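Local coordinates for protein cysteine synthase (Fusobacterium nucleatum subsp. nucleatum strain ATCC 25586, PDB 5XEM) that probably makes L-cysteine and acetate from O-acetyl-L-serine and hydrogen sulfide, using pyridoxal 5'-phosphate as cofactor, at residues N16-K21 and E37-G42. Sequence-based numbering, arbitrary orientation.
Sequences NTPLVK and EGSNPG
Thr17 and Ser39 bring the two backbones closest, 6.0 Å between their CA atoms, where the chain entering strand 19-21 passes the single 3-10 turn 37-39 that follows strand 31-36; Asn40 N closes this turn on Glu37 O. The strands are antiparallel neighbours in the larger sheet of the fold-type II pyridoxal-phosphate fold of the cysteine synthase family, where 19-21 is outermost in this chain and bonds through its backbone to the second subunit. The loop 37-42 leads on to helix 46-60, which starts at Lys46, predicted to carry the cofactor but not attached to it here. One short side-chain bond joins the segments: Thr17 OG1 donates to Glu37 OE2 over 2.6 Å, from above the carboxylate, 37° out of its plane. Although the CB of Glu37 points away from Thr17, a bend at chi2 (-73°) brings the carboxylate back to it. OE1 is held by Thr45 and by a salt bridge to Arg48, so both carboxylate oxygens of this buried acid are engaged. Lys35 NZ also bonds to Thr17 OG1, which puts a second positive group near the acid. The methyl of Thr17 fills in beside the bond, with CG2 3.6 Å from Glu37 OE2, and also touches the side-chain amide of Asn40. The CD-CG side of the Pro18 ring meets Ser39, with CD 3.7 Å from Ser39 CB and 3.5 Å from Ser39 OG.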
loop_
_atom_site.group_PDB
_atom_site.type_symbol
_atom_site.label_atom_id
_atom_site.label_comp_id
_atom_site.label_asym_id
_atom_site.label_seq_id
_atom_site.Cartn_x
_atom_site.Cartn_y
_atom_site.Cartn_z
ATOM N N ASN A 16 -13.380 5.125 -0.497
ATOM C CA ASN A 16 -13.297 5.485 -1.903
ATOM C C ASN A 16 -12.225 4.711 -2.663
ATOM O O ASN A 16 -11.377 5.258 -3.371
ATOM C CB ASN A 16 -13.150 6.991 -2.036
ATOM C CG ASN A 16 -14.391 7.692 -1.551
ATOM O OD1 ASN A 16 -15.467 7.494 -2.108
ATOM N ND2 ASN A 16 -14.283 8.399 -0.456
ATOM N N THR A 17 -12.262 3.411 -2.471
ATOM C CA THR A 17 -11.273 2.518 -3.050
ATOM C C THR A 17 -11.675 2.156 -4.469
ATOM O O THR A 17 -12.853 2.148 -4.796
ATOM C CB THR A 17 -11.149 1.222 -2.247
ATOM O OG1 THR A 17 -12.442 0.628 -2.105
ATOM C CG2 THR A 17 -10.577 1.548 -0.837
ATOM N N PRO A 18 -10.705 1.800 -5.292
ATOM C CA PRO A 18 -11.046 1.499 -6.685
ATOM C C PRO A 18 -11.625 0.110 -6.930
ATOM O O PRO A 18 -11.352 -0.850 -6.161
ATOM C CB PRO A 18 -9.710 1.668 -7.395
ATOM C CG PRO A 18 -8.681 1.358 -6.356
ATOM C CD PRO A 18 -9.250 1.867 -5.061
ATOM N N LEU A 19 -12.422 0.016 -7.996
ATOM C CA LEU A 19 -12.965 -1.244 -8.517
ATOM C C LEU A 19 -12.195 -1.502 -9.806
ATOM O O LEU A 19 -12.176 -0.657 -10.687
ATOM C CB LEU A 19 -14.437 -1.093 -8.926
ATOM C CG LEU A 19 -15.561 -1.768 -8.168
ATOM C CD1 LEU A 19 -16.837 -1.727 -9.012
ATOM C CD2 LEU A 19 -15.233 -3.197 -7.746
ATOM N N VAL A 20 -11.566 -2.646 -9.934
ATOM C CA VAL A 20 -10.756 -2.953 -11.108
ATOM C C VAL A 20 -11.350 -4.132 -11.858
ATOM O O VAL A 20 -11.710 -5.136 -11.247
ATOM C CB VAL A 20 -9.324 -3.311 -10.682
ATOM C CG1 VAL A 20 -8.433 -3.573 -11.900
ATOM C CG2 VAL A 20 -8.749 -2.196 -9.825
ATOM N N LYS A 21 -11.424 -4.023 -13.176
ATOM C CA LYS A 21 -11.924 -5.138 -13.990
ATOM C C LYS A 21 -10.834 -6.162 -14.205
ATOM O O LYS A 21 -9.679 -5.792 -14.384
ATOM C CB LYS A 21 -12.430 -4.657 -15.355
ATOM C CG LYS A 21 -12.969 -5.814 -16.195
ATOM C CD LYS A 21 -14.188 -5.425 -17.014
ATOM C CE LYS A 21 -14.672 -6.613 -17.859
ATOM N NZ LYS A 21 -14.518 -6.334 -19.317
ATOM N N GLU A 37 -9.498 -3.063 -1.378
ATOM C CA GLU A 37 -9.461 -2.415 -0.064
ATOM C C GLU A 37 -8.027 -2.285 0.467
ATOM O O GLU A 37 -7.771 -1.595 1.444
ATOM C CB GLU A 37 -10.357 -3.143 0.924
ATOM C CG GLU A 37 -11.816 -3.083 0.504
ATOM C CD GLU A 37 -12.391 -1.700 0.727
ATOM O OE1 GLU A 37 -12.311 -1.215 1.877
ATOM O OE2 GLU A 37 -12.919 -1.106 -0.237
ATOM N N GLY A 38 -7.088 -2.931 -0.208
ATOM C CA GLY A 38 -5.689 -2.679 0.041
ATOM C C GLY A 38 -5.234 -1.270 -0.298
ATOM O O GLY A 38 -4.167 -0.875 0.114
ATOM N N SER A 39 -6.042 -0.519 -1.045
ATOM C CA SER A 39 -5.742 0.869 -1.363
ATOM C C SER A 39 -5.948 1.787 -0.167
ATOM O O SER A 39 -5.462 2.921 -0.186
ATOM C CB SER A 39 -6.610 1.366 -2.508
ATOM O OG SER A 39 -6.305 0.630 -3.689
ATOM N N ASN A 40 -6.693 1.329 0.850
ATOM C CA ASN A 40 -6.805 2.078 2.102
ATOM C C ASN A 40 -5.408 2.371 2.688
ATOM O O ASN A 40 -4.463 1.602 2.465
ATOM C CB ASN A 40 -7.653 1.318 3.133
ATOM C CG ASN A 40 -9.142 1.356 2.824
ATOM O OD1 ASN A 40 -9.753 0.319 2.562
ATOM N ND2 ASN A 40 -9.717 2.532 2.820
ATOM N N PRO A 41 -5.263 3.483 3.447
ATOM C CA PRO A 41 -3.914 3.855 3.945
ATOM C C PRO A 41 -3.300 2.824 4.911
ATOM O O PRO A 41 -2.058 2.635 4.944
ATOM C CB PRO A 41 -4.163 5.235 4.616
ATOM C CG PRO A 41 -5.629 5.234 4.921
ATOM C CD PRO A 41 -6.252 4.532 3.754
ATOM N N GLY A 42 -4.149 2.138 5.676
ATOM C CA GLY A 42 -3.700 1.013 6.496
ATOM C C GLY A 42 -3.650 -0.338 5.762
ATOM O O GLY A 42 -3.350 -1.362 6.380
#